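Local structure of tumour necrosis factor receptor (Ectromelia virus, 3ON9) at residues A[31-42]-A[56-67]; A[121-129]-A[140-150]. The protein probably blunts host immune defence by binding tumour necrosis factor and CC and CXC chemokines, the C-terminal SECRET domain described here being its chemokine-binding part. One frame throughout, in Å; residues are numbered along the deposited sequence.

Overall arrangement
From the N terminus, strand 8-16 is laid down first, as the middle of a five-stranded antiparallel sheet. The chain then enters the second, mixed sheet, where 31-42 makes a hairpin, and crosses back to form hairpin 56-67 at one edge of the first sheet. Contact 1 closes that crossing and ties the two sheets face to face. Contact 2 comes later and in series, neither enclosing nor crossing contact 1: 121-129 pairs beside strand 8-16, strand 140-145 returns along it to form the other edge of the five-stranded sheet, and 146-150 leaves as a loop. The two contacts meet in one packing touch, with Leu62 CD1 3.9 Å from Leu150 CD1.

Contact 1: residues A[31-42]-A[56-67]; sequences STISTSELTITL and YSVVDKLATSGF
The ring of Phe67 is held between Ile33 and Leu42, and this is the tight end of the contact. Ile33 comes from the opposing hairpin and sets CD1 over one face, 3.8 Å from the Phe67 ring centroid and offset toward the rim at CZ. Leu42 slides past in the opposite sense and covers the other face with CB and CD2. Ile40 CG2 meets the ring edge in plane, 3.8 Å from Phe67 CE2. With chi1 at -51°, Phe67 CG stands anti to its own carbonyl carbon, which carries the ring in between these aliphatic branches. Next to it, Ile40 CD1 lies 3.4 Å from Ser65 OG, a buried hydroxyl whose hydrogen bond goes to Ile13 O.

Toward the hairpin tips the packing thins and water enters. Ile33 CG2 is still 4.0 Å from Tyr56 CB, and Thr35 CG2 crosses the phenol at about a right angle, 3.7 Å from Tyr56 OH. One water then bridges the two hairpins: it donates to Tyr56 OH (2.9 Å) and to Glu37 OE2 (2.8 Å), and also bonds Thr35 OG1. That OG1 sits between its backbone N and carbonyl carbon (chi1 63°), where it accepts from Glu37 N, an ST turn, and from Leu38 N, which extends it to an ST motif. Tyr56 OH is tied to Lys20 O as well, and Glu37 OE2 also accepts from Asn19 N.

The axes of strands 38-42 and 62-67 approach to 9.2 Å at an angle of 25°, the face-to-face layering of a beta-sandwich, the fold of the SECRET domain.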
loop_
_atom_site.group_PDB
_atom_site.type_symbol
_atom_site.label_atom_id
_atom_site.label_comp_id
_atom_site.label_asym_id
_atom_site.label_seq_id
_atom_site.Cartn_x
_atom_site.Cartn_y
_atom_site.Cartn_z
ATOM N N SER A 31 3.528 -5.558 8.507
ATOM C CA SER A 31 4.512 -5.713 7.448
ATOM C C SER A 31 5.211 -4.391 7.160
ATOM O O SER A 31 4.572 -3.335 7.111
ATOM C CB SER A 31 3.832 -6.230 6.176
ATOM O OG SER A 31 3.247 -7.509 6.367
ATOM N N THR A 32 6.527 -4.444 6.970
ATOM C CA THR A 32 7.273 -3.226 6.690
ATOM C C THR A 32 8.149 -3.304 5.449
ATOM O O THR A 32 8.736 -4.351 5.142
ATOM C CB THR A 32 8.142 -2.791 7.892
ATOM O OG1 THR A 32 8.958 -3.890 8.324
ATOM C CG2 THR A 32 7.270 -2.303 9.055
ATOM N N ILE A 33 8.222 -2.180 4.741
ATOM C CA ILE A 33 9.291 -1.921 3.788
ATOM C C ILE A 33 10.025 -0.708 4.319
ATOM O O ILE A 33 9.396 0.290 4.630
ATOM C CB ILE A 33 8.726 -1.583 2.394
ATOM C CG1 ILE A 33 7.942 -2.775 1.831
ATOM C CG2 ILE A 33 9.845 -1.120 1.461
ATOM C CD1 ILE A 33 6.957 -2.388 0.700
ATOM N N SER A 34 11.348 -0.775 4.455
ATOM C CA SER A 34 12.078 0.384 4.961
ATOM C C SER A 34 13.377 0.653 4.225
ATOM O O SER A 34 14.131 -0.269 3.905
ATOM C CB SER A 34 12.383 0.224 6.462
ATOM O OG SER A 34 12.747 1.485 7.007
ATOM N N THR A 35 13.634 1.930 3.966
ATOM C CA THR A 35 14.970 2.381 3.608
ATOM C C THR A 35 15.466 3.106 4.846
ATOM O O THR A 35 14.797 3.086 5.881
ATOM C CB THR A 35 14.946 3.355 2.421
ATOM O OG1 THR A 35 14.219 4.541 2.782
ATOM C CG2 THR A 35 14.275 2.705 1.231
ATOM N N SER A 36 16.623 3.745 4.760
ATOM C CA SER A 36 17.131 4.482 5.904
ATOM C C SER A 36 16.427 5.827 6.047
ATOM O O SER A 36 16.691 6.553 7.000
ATOM C CB SER A 36 18.632 4.715 5.773
ATOM O OG SER A 36 18.932 5.406 4.572
ATOM N N GLU A 37 15.546 6.172 5.101
ATOM C CA GLU A 37 14.866 7.479 5.156
ATOM C C GLU A 37 13.336 7.394 5.228
ATOM O O GLU A 37 12.677 8.372 5.588
ATOM C CB GLU A 37 15.282 8.366 3.974
ATOM C CG GLU A 37 14.710 7.886 2.655
ATOM C CD GLU A 37 15.104 8.747 1.468
ATOM O OE1 GLU A 37 15.721 9.818 1.649
ATOM O OE2 GLU A 37 14.793 8.327 0.342
ATOM N N LEU A 38 12.776 6.234 4.890
ATOM C CA LEU A 38 11.320 6.063 4.851
ATOM C C LEU A 38 10.938 4.670 5.307
ATOM O O LEU A 38 11.585 3.702 4.924
ATOM C CB LEU A 38 10.794 6.265 3.417
ATOM C CG LEU A 38 10.582 7.709 2.964
ATOM C CD1 LEU A 38 10.644 7.818 1.439
ATOM C CD2 LEU A 38 9.272 8.248 3.495
ATOM N N THR A 39 9.881 4.557 6.113
ATOM C CA THR A 39 9.365 3.239 6.476
ATOM C C THR A 39 7.877 3.209 6.154
ATOM O O THR A 39 7.140 4.135 6.495
ATOM C CB THR A 39 9.551 2.921 7.965
ATOM O OG1 THR A 39 10.944 2.999 8.301
ATOM C CG2 THR A 39 9.040 1.500 8.280
ATOM N N ILE A 40 7.456 2.149 5.478
ATOM C CA ILE A 40 6.041 1.937 5.199
ATOM C C ILE A 40 5.587 0.737 6.021
ATOM O O ILE A 40 6.139 -0.358 5.884
ATOM C CB ILE A 40 5.784 1.663 3.716
ATOM C CG1 ILE A 40 6.379 2.782 2.850
ATOM C CG2 ILE A 40 4.277 1.506 3.465
ATOM C CD1 ILE A 40 6.423 2.448 1.366
ATOM N N THR A 41 4.583 0.956 6.869
ATOM C CA THR A 41 4.074 -0.069 7.784
ATOM C C THR A 41 2.609 -0.370 7.485
ATOM O O THR A 41 1.751 0.522 7.491
ATOM C CB THR A 41 4.220 0.370 9.260
ATOM O OG1 THR A 41 5.596 0.657 9.536
ATOM C CG2 THR A 41 3.718 -0.718 10.218
ATOM N N LEU A 42 2.340 -1.641 7.203
ATOM C CA LEU A 42 1.013 -2.116 6.862
ATOM C C LEU A 42 0.466 -3.112 7.885
ATOM O O LEU A 42 1.102 -4.121 8.178
ATOM C CB LEU A 42 1.063 -2.812 5.500
ATOM C CG LEU A 42 -0.149 -3.669 5.132
ATOM C CD1 LEU A 42 -1.381 -2.824 4.825
ATOM C CD2 LEU A 42 0.213 -4.553 3.954
ATOM N N TYR A 56 9.793 -2.554 -3.900
ATOM C CA TYR A 56 10.203 -1.161 -3.809
ATOM C C TYR A 56 11.230 -0.980 -4.918
ATOM O O TYR A 56 12.304 -1.584 -4.893
ATOM C CB TYR A 56 10.815 -0.872 -2.422
ATOM C CG TYR A 56 11.434 0.502 -2.280
ATOM C CD1 TYR A 56 10.662 1.600 -1.921
ATOM C CD2 TYR A 56 12.795 0.699 -2.495
ATOM C CE1 TYR A 56 11.230 2.872 -1.800
ATOM C CE2 TYR A 56 13.367 1.955 -2.377
ATOM C CZ TYR A 56 12.580 3.036 -2.019
ATOM O OH TYR A 56 13.154 4.282 -1.886
ATOM N N SER A 57 10.885 -0.178 -5.916
ATOM C CA SER A 57 11.699 -0.064 -7.114
ATOM C C SER A 57 11.762 1.395 -7.543
ATOM O O SER A 57 10.745 2.106 -7.517
ATOM C CB SER A 57 11.112 -0.938 -8.227
ATOM O OG SER A 57 11.977 -0.976 -9.345
ATOM N N VAL A 58 12.950 1.836 -7.947
ATOM C CA VAL A 58 13.225 3.252 -8.128
ATOM C C VAL A 58 13.783 3.572 -9.519
ATOM O O VAL A 58 14.614 2.831 -10.066
ATOM C CB VAL A 58 14.232 3.761 -7.057
ATOM C CG1 VAL A 58 14.567 5.226 -7.304
ATOM C CG2 VAL A 58 13.661 3.563 -5.646
ATOM N N VAL A 59 13.321 4.684 -10.086
ATOM C CA VAL A 59 13.916 5.242 -11.291
ATOM C C VAL A 59 14.224 6.683 -10.948
ATOM O O VAL A 59 13.315 7.475 -10.695
ATOM C CB VAL A 59 12.954 5.197 -12.478
ATOM C CG1 VAL A 59 13.528 5.977 -13.671
ATOM C CG2 VAL A 59 12.656 3.747 -12.854
ATOM N N ASP A 60 15.514 6.996 -10.908
ATOM C CA ASP A 60 16.032 8.269 -10.416
ATOM C C ASP A 60 15.562 8.536 -8.979
ATOM O O ASP A 60 16.056 7.902 -8.044
ATOM C CB ASP A 60 15.720 9.415 -11.371
ATOM C CG ASP A 60 16.594 10.639 -11.129
ATOM O OD1 ASP A 60 17.629 10.536 -10.440
ATOM O OD2 ASP A 60 16.231 11.714 -11.638
ATOM N N LYS A 61 14.627 9.462 -8.798
ATOM C CA LYS A 61 14.142 9.762 -7.451
ATOM C C LYS A 61 12.685 9.352 -7.277
ATOM O O LYS A 61 12.049 9.724 -6.296
ATOM C CB LYS A 61 14.312 11.243 -7.124
ATOM C CG LYS A 61 15.758 11.731 -7.092
ATOM C CD LYS A 61 15.789 13.221 -6.773
ATOM C CE LYS A 61 17.198 13.698 -6.454
ATOM N NZ LYS A 61 18.020 13.851 -7.685
ATOM N N LEU A 62 12.172 8.578 -8.233
ATOM C CA LEU A 62 10.774 8.146 -8.230
ATOM C C LEU A 62 10.670 6.689 -7.793
ATOM O O LEU A 62 11.302 5.822 -8.382
ATOM C CB LEU A 62 10.171 8.287 -9.631
ATOM C CG LEU A 62 8.758 7.737 -9.848
ATOM C CD1 LEU A 62 7.748 8.544 -9.032
ATOM C CD2 LEU A 62 8.416 7.780 -11.332
ATOM N N ALA A 63 9.855 6.427 -6.779
ATOM C CA ALA A 63 9.691 5.065 -6.276
ATOM C C ALA A 63 8.268 4.546 -6.452
ATOM O O ALA A 63 7.305 5.276 -6.236
ATOM C CB ALA A 63 10.079 4.999 -4.812
ATOM N N THR A 64 8.153 3.279 -6.842
ATOM C CA THR A 64 6.895 2.564 -6.697
ATOM C C THR A 64 7.136 1.432 -5.709
ATOM O O THR A 64 8.197 0.831 -5.706
ATOM C CB THR A 64 6.343 2.024 -8.043
ATOM O OG1 THR A 64 5.044 1.445 -7.835
ATOM C CG2 THR A 64 7.269 0.978 -8.645
ATOM N N SER A 65 6.156 1.161 -4.862
ATOM C CA SER A 65 6.309 0.149 -3.827
ATOM C C SER A 65 4.946 -0.441 -3.517
ATOM O O SER A 65 3.928 0.104 -3.918
ATOM C CB SER A 65 6.945 0.758 -2.567
ATOM O OG SER A 65 6.061 1.650 -1.899
ATOM N N GLY A 66 4.910 -1.574 -2.819
ATOM C CA GLY A 66 3.613 -2.117 -2.474
ATOM C C GLY A 66 3.684 -3.445 -1.764
ATOM O O GLY A 66 4.767 -4.014 -1.602
ATOM N N PHE A 67 2.517 -3.911 -1.321
ATOM C CA PHE A 67 2.352 -5.234 -0.717
ATOM C C PHE A 67 1.151 -5.889 -1.396
ATOM O O PHE A 67 0.211 -5.201 -1.777
ATOM C CB PHE A 67 2.025 -5.136 0.774
ATOM C CG PHE A 67 2.947 -4.257 1.579
ATOM C CD1 PHE A 67 3.908 -4.825 2.410
ATOM C CD2 PHE A 67 2.809 -2.872 1.559
ATOM C CE1 PHE A 67 4.743 -4.035 3.177
ATOM C CE2 PHE A 67 3.630 -2.066 2.321
ATOM C CZ PHE A 67 4.609 -2.650 3.134
HETATM O O HOH W 1 13.466 5.832 0.534
#

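Contact 2: residues A[121-129]-A[140-150]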
loop_
_atom_site.group_PDB
_atom_site.type_symbol
_atom_site.label_atom_id
_atom_site.label_comp_id
_atom_site.label_asym_id
_atom_site.label_seq_id
_atom_site.Cartn_x
_atom_site.Cartn_y
_atom_site.Cartn_z
ATOM N N SER A 121 7.280 15.195 -1.656
ATOM C CA SER A 121 6.537 16.180 -2.438
ATOM C C SER A 121 5.311 15.540 -3.095
ATOM O O SER A 121 4.320 16.217 -3.342
ATOM C CB SER A 121 7.443 16.827 -3.489
ATOM O OG SER A 121 7.819 15.911 -4.487
ATOM N N ASN A 122 5.376 14.236 -3.367
ATOM C CA ASN A 122 4.225 13.509 -3.902
ATOM C C ASN A 122 4.121 12.157 -3.224
ATOM O O ASN A 122 5.109 11.440 -3.135
ATOM C CB ASN A 122 4.353 13.248 -5.415
ATOM C CG ASN A 122 4.676 14.494 -6.219
ATOM O OD1 ASN A 122 5.769 15.055 -6.110
ATOM N ND2 ASN A 122 3.737 14.906 -7.077
ATOM N N LEU A 123 2.924 11.819 -2.763
ATOM C CA LEU A 123 2.669 10.521 -2.150
ATOM C C LEU A 123 1.318 10.049 -2.645
ATOM O O LEU A 123 0.309 10.727 -2.443
ATOM C CB LEU A 123 2.649 10.648 -0.625
ATOM C CG LEU A 123 2.157 9.440 0.184
ATOM C CD1 LEU A 123 2.968 8.173 -0.161
ATOM C CD2 LEU A 123 2.206 9.722 1.683
ATOM N N ASP A 124 1.296 8.891 -3.299
ATOM C CA ASP A 124 0.055 8.289 -3.773
ATOM C C ASP A 124 -0.081 6.930 -3.105
ATOM O O ASP A 124 0.890 6.171 -3.034
ATOM C CB ASP A 124 0.093 8.068 -5.292
ATOM C CG ASP A 124 0.335 9.339 -6.075
ATOM O OD1 ASP A 124 -0.301 10.365 -5.777
ATOM O OD2 ASP A 124 1.159 9.294 -7.005
ATOM N N VAL A 125 -1.283 6.619 -2.635
ATOM C CA VAL A 125 -1.570 5.307 -2.083
ATOM C C VAL A 125 -2.817 4.740 -2.754
ATOM O O VAL A 125 -3.807 5.449 -2.947
ATOM C CB VAL A 125 -1.792 5.393 -0.568
ATOM C CG1 VAL A 125 -2.250 4.050 -0.016
ATOM C CG2 VAL A 125 -0.502 5.832 0.097
ATOM N N TYR A 126 -2.752 3.470 -3.136
ATOM C CA TYR A 126 -3.932 2.750 -3.593
ATOM C C TYR A 126 -4.101 1.483 -2.781
ATOM O O TYR A 126 -3.169 0.693 -2.653
ATOM C CB TYR A 126 -3.826 2.391 -5.076
ATOM C CG TYR A 126 -3.447 3.543 -5.973
ATOM C CD1 TYR A 126 -4.414 4.380 -6.530
ATOM C CD2 TYR A 126 -2.118 3.797 -6.267
ATOM C CE1 TYR A 126 -4.044 5.444 -7.355
ATOM C CE2 TYR A 126 -1.746 4.852 -7.086
ATOM C CZ TYR A 126 -2.704 5.662 -7.624
ATOM O OH TYR A 126 -2.293 6.701 -8.445
ATOM N N ILE A 127 -5.293 1.301 -2.234
ATOM C CA ILE A 127 -5.642 0.047 -1.571
ATOM C C ILE A 127 -6.776 -0.553 -2.388
ATOM O O ILE A 127 -7.843 0.045 -2.509
ATOM C CB ILE A 127 -6.094 0.287 -0.134
ATOM C CG1 ILE A 127 -4.964 0.972 0.640
ATOM C CG2 ILE A 127 -6.464 -1.058 0.534
ATOM C CD1 ILE A 127 -5.361 1.485 1.999
ATOM N N VAL A 128 -6.530 -1.724 -2.960
ATOM C CA VAL A 128 -7.418 -2.279 -3.975
ATOM C C VAL A 128 -7.878 -3.665 -3.571
ATOM O O VAL A 128 -7.061 -4.572 -3.381
ATOM C CB VAL A 128 -6.707 -2.341 -5.334
ATOM C CG1 VAL A 128 -7.642 -2.900 -6.401
ATOM C CG2 VAL A 128 -6.225 -0.946 -5.728
ATOM N N TYR A 129 -9.185 -3.813 -3.413
ATOM C CA TYR A 129 -9.776 -5.091 -3.076
ATOM C C TYR A 129 -10.463 -5.646 -4.310
ATOM O O TYR A 129 -11.283 -4.958 -4.944
ATOM C CB TYR A 129 -10.813 -4.907 -1.981
ATOM C CG TYR A 129 -10.347 -4.170 -0.750
ATOM C CD1 TYR A 129 -9.963 -4.867 0.386
ATOM C CD2 TYR A 129 -10.309 -2.771 -0.711
ATOM C CE1 TYR A 129 -9.559 -4.206 1.520
ATOM C CE2 TYR A 129 -9.903 -2.100 0.433
ATOM C CZ TYR A 129 -9.533 -2.830 1.547
ATOM O OH TYR A 129 -9.145 -2.191 2.698
ATOM N N ASP A 140 -12.808 -2.600 -5.783
ATOM C CA ASP A 140 -12.850 -1.359 -5.004
ATOM C C ASP A 140 -11.440 -0.776 -5.006
ATOM O O ASP A 140 -10.479 -1.449 -4.617
ATOM C CB ASP A 140 -13.270 -1.624 -3.551
ATOM C CG ASP A 140 -14.753 -1.821 -3.387
ATOM O OD1 ASP A 140 -15.533 -1.399 -4.270
ATOM O OD2 ASP A 140 -15.148 -2.403 -2.352
ATOM N N VAL A 141 -11.316 0.462 -5.469
ATOM C CA VAL A 141 -10.042 1.160 -5.512
ATOM C C VAL A 141 -10.092 2.348 -4.569
ATOM O O VAL A 141 -10.796 3.332 -4.839
ATOM C CB VAL A 141 -9.708 1.656 -6.929
ATOM C CG1 VAL A 141 -8.409 2.461 -6.916
ATOM C CG2 VAL A 141 -9.607 0.488 -7.893
ATOM N N VAL A 142 -9.360 2.263 -3.461
ATOM C CA VAL A 142 -9.309 3.367 -2.507
ATOM C C VAL A 142 -8.039 4.169 -2.785
ATOM O O VAL A 142 -6.927 3.662 -2.591
ATOM C CB VAL A 142 -9.309 2.874 -1.047
ATOM C CG1 VAL A 142 -9.512 4.049 -0.105
ATOM C CG2 VAL A 142 -10.400 1.820 -0.825
ATOM N N ALA A 143 -8.193 5.399 -3.267
ATOM C CA ALA A 143 -7.045 6.183 -3.738
ATOM C C ALA A 143 -6.776 7.417 -2.889
ATOM O O ALA A 143 -7.707 8.094 -2.453
ATOM C CB ALA A 143 -7.219 6.573 -5.217
ATOM N N TYR A 144 -5.495 7.679 -2.627
ATOM C CA TYR A 144 -5.077 8.846 -1.861
ATOM C C TYR A 144 -3.952 9.552 -2.606
ATOM O O TYR A 144 -3.073 8.898 -3.171
ATOM C CB TYR A 144 -4.532 8.441 -0.490
ATOM C CG TYR A 144 -5.417 7.543 0.350
ATOM C CD1 TYR A 144 -6.077 8.042 1.457
ATOM C CD2 TYR A 144 -5.555 6.191 0.053
ATOM C CE1 TYR A 144 -6.880 7.226 2.240
ATOM C CE2 TYR A 144 -6.348 5.364 0.833
ATOM C CZ TYR A 144 -7.002 5.892 1.929
ATOM O OH TYR A 144 -7.796 5.094 2.718
ATOM N N HIS A 145 -3.970 10.883 -2.596
ATOM C CA HIS A 145 -2.912 11.664 -3.235
ATOM C C HIS A 145 -2.617 12.935 -2.445
ATOM O O HIS A 145 -3.539 13.699 -2.152
ATOM C CB HIS A 145 -3.338 12.080 -4.656
ATOM C CG HIS A 145 -3.827 10.948 -5.502
ATOM N ND1 HIS A 145 -2.991 9.956 -5.973
ATOM C CD2 HIS A 145 -5.064 10.653 -5.971
ATOM C CE1 HIS A 145 -3.694 9.095 -6.685
ATOM N NE2 HIS A 145 -4.957 9.498 -6.704
ATOM N N THR A 146 -1.350 13.173 -2.109
ATOM C CA THR A 146 -0.983 14.425 -1.433
ATOM C C THR A 146 -0.755 15.584 -2.391
ATOM O O THR A 146 -0.839 16.748 -1.992
ATOM C CB THR A 146 0.275 14.272 -0.561
ATOM O OG1 THR A 146 1.411 13.963 -1.386
ATOM C CG2 THR A 146 0.075 13.161 0.469
ATOM N N SER A 147 -0.455 15.265 -3.643
ATOM C CA SER A 147 -0.149 16.276 -4.643
ATOM C C SER A 147 -0.472 15.716 -6.020
ATOM O O SER A 147 -1.404 14.919 -6.163
ATOM C CB SER A 147 1.322 16.682 -4.544
ATOM O OG SER A 147 1.615 17.816 -5.356
ATOM N N TYR A 148 0.282 16.140 -7.028
ATOM C CA TYR A 148 0.093 15.615 -8.374
ATOM C C TYR A 148 0.308 14.116 -8.368
ATOM O O TYR A 148 1.178 13.603 -7.643
ATOM C CB TYR A 148 1.034 16.293 -9.375
ATOM C CG TYR A 148 0.827 17.782 -9.472
ATOM C CD1 TYR A 148 -0.302 18.298 -10.090
ATOM C CD2 TYR A 148 1.757 18.663 -8.944
ATOM C CE1 TYR A 148 -0.507 19.668 -10.185
ATOM C CE2 TYR A 148 1.571 20.030 -9.039
ATOM C CZ TYR A 148 0.438 20.525 -9.655
ATOM O OH TYR A 148 0.258 21.891 -9.745
ATOM N N ILE A 149 -0.487 13.416 -9.169
ATOM C CA ILE A 149 -0.442 11.958 -9.228
ATOM C C ILE A 149 0.738 11.468 -10.055
ATOM O O ILE A 149 0.887 11.835 -11.221
ATOM C CB ILE A 149 -1.750 11.408 -9.823
ATOM C CG1 ILE A 149 -2.944 11.906 -9.004
ATOM C CG2 ILE A 149 -1.706 9.885 -9.877
ATOM C CD1 ILE A 149 -4.279 11.512 -9.577
ATOM N N LEU A 150 1.580 10.644 -9.434
ATOM C CA LEU A 150 2.793 10.131 -10.067
ATOM C C LEU A 150 2.495 9.066 -11.115
ATOM O O LEU A 150 1.644 8.198 -10.912
ATOM C CB LEU A 150 3.713 9.538 -8.998
ATOM C CG LEU A 150 4.211 10.528 -7.953
ATOM C CD1 LEU A 150 4.827 9.780 -6.752
ATOM C CD2 LEU A 150 5.185 11.537 -8.578
HETATM O O HOH W 2 4.311 18.375 -5.761
HETATM O O HOH W 3 0.772 12.810 -4.978
HETATM O O HOH W 4 0.706 7.163 -8.532
#
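Val125 and Tyr144 form a hydrogen-bonded pair in the middle of an antiparallel beta hairpin that ends one side of the five-stranded sheet. Backbone bonds run in reciprocal couples at Val125-Tyr144, Ile127-Val142 and Tyr129-Asp140. At the far end the pattern changes: Thr146 N still donates to Leu123 O, but Leu123 N turns to Thr146 OG1 at 3.0 Å, in a bent bond of 130°.

Apolar contacts lie on both faces. On one, Val125 CB reaches Tyr144 CD2 at 3.9 Å and Val142 CG2 meets the Tyr129 ring edge; Val125, Ile127 and Tyr129 pack on Ile83 and Leu85, and Tyr144 on Val113, of the other sheet. On the other, Tyr126 CD1 touches Ala143 CB.

Polar side chains fix the 146-150 tail. Asn122 ND2 donates almost straight to Tyr148 O (2.9 Å). With Asp124 CG anti to its carbonyl carbon (chi1 -58°), the carboxylate leans toward the partner strand and takes two donors from the protein: His145 ND1 reaches OD1 at 2.7 Å from above the carboxylate plane, and Leu150 N meets OD2 on its syn side at 2.8 Å. A water donates to Asp124 OD2 and Leu150 O while accepting from Tyr126 OH, which lies 3.3 Å from His145 CE1.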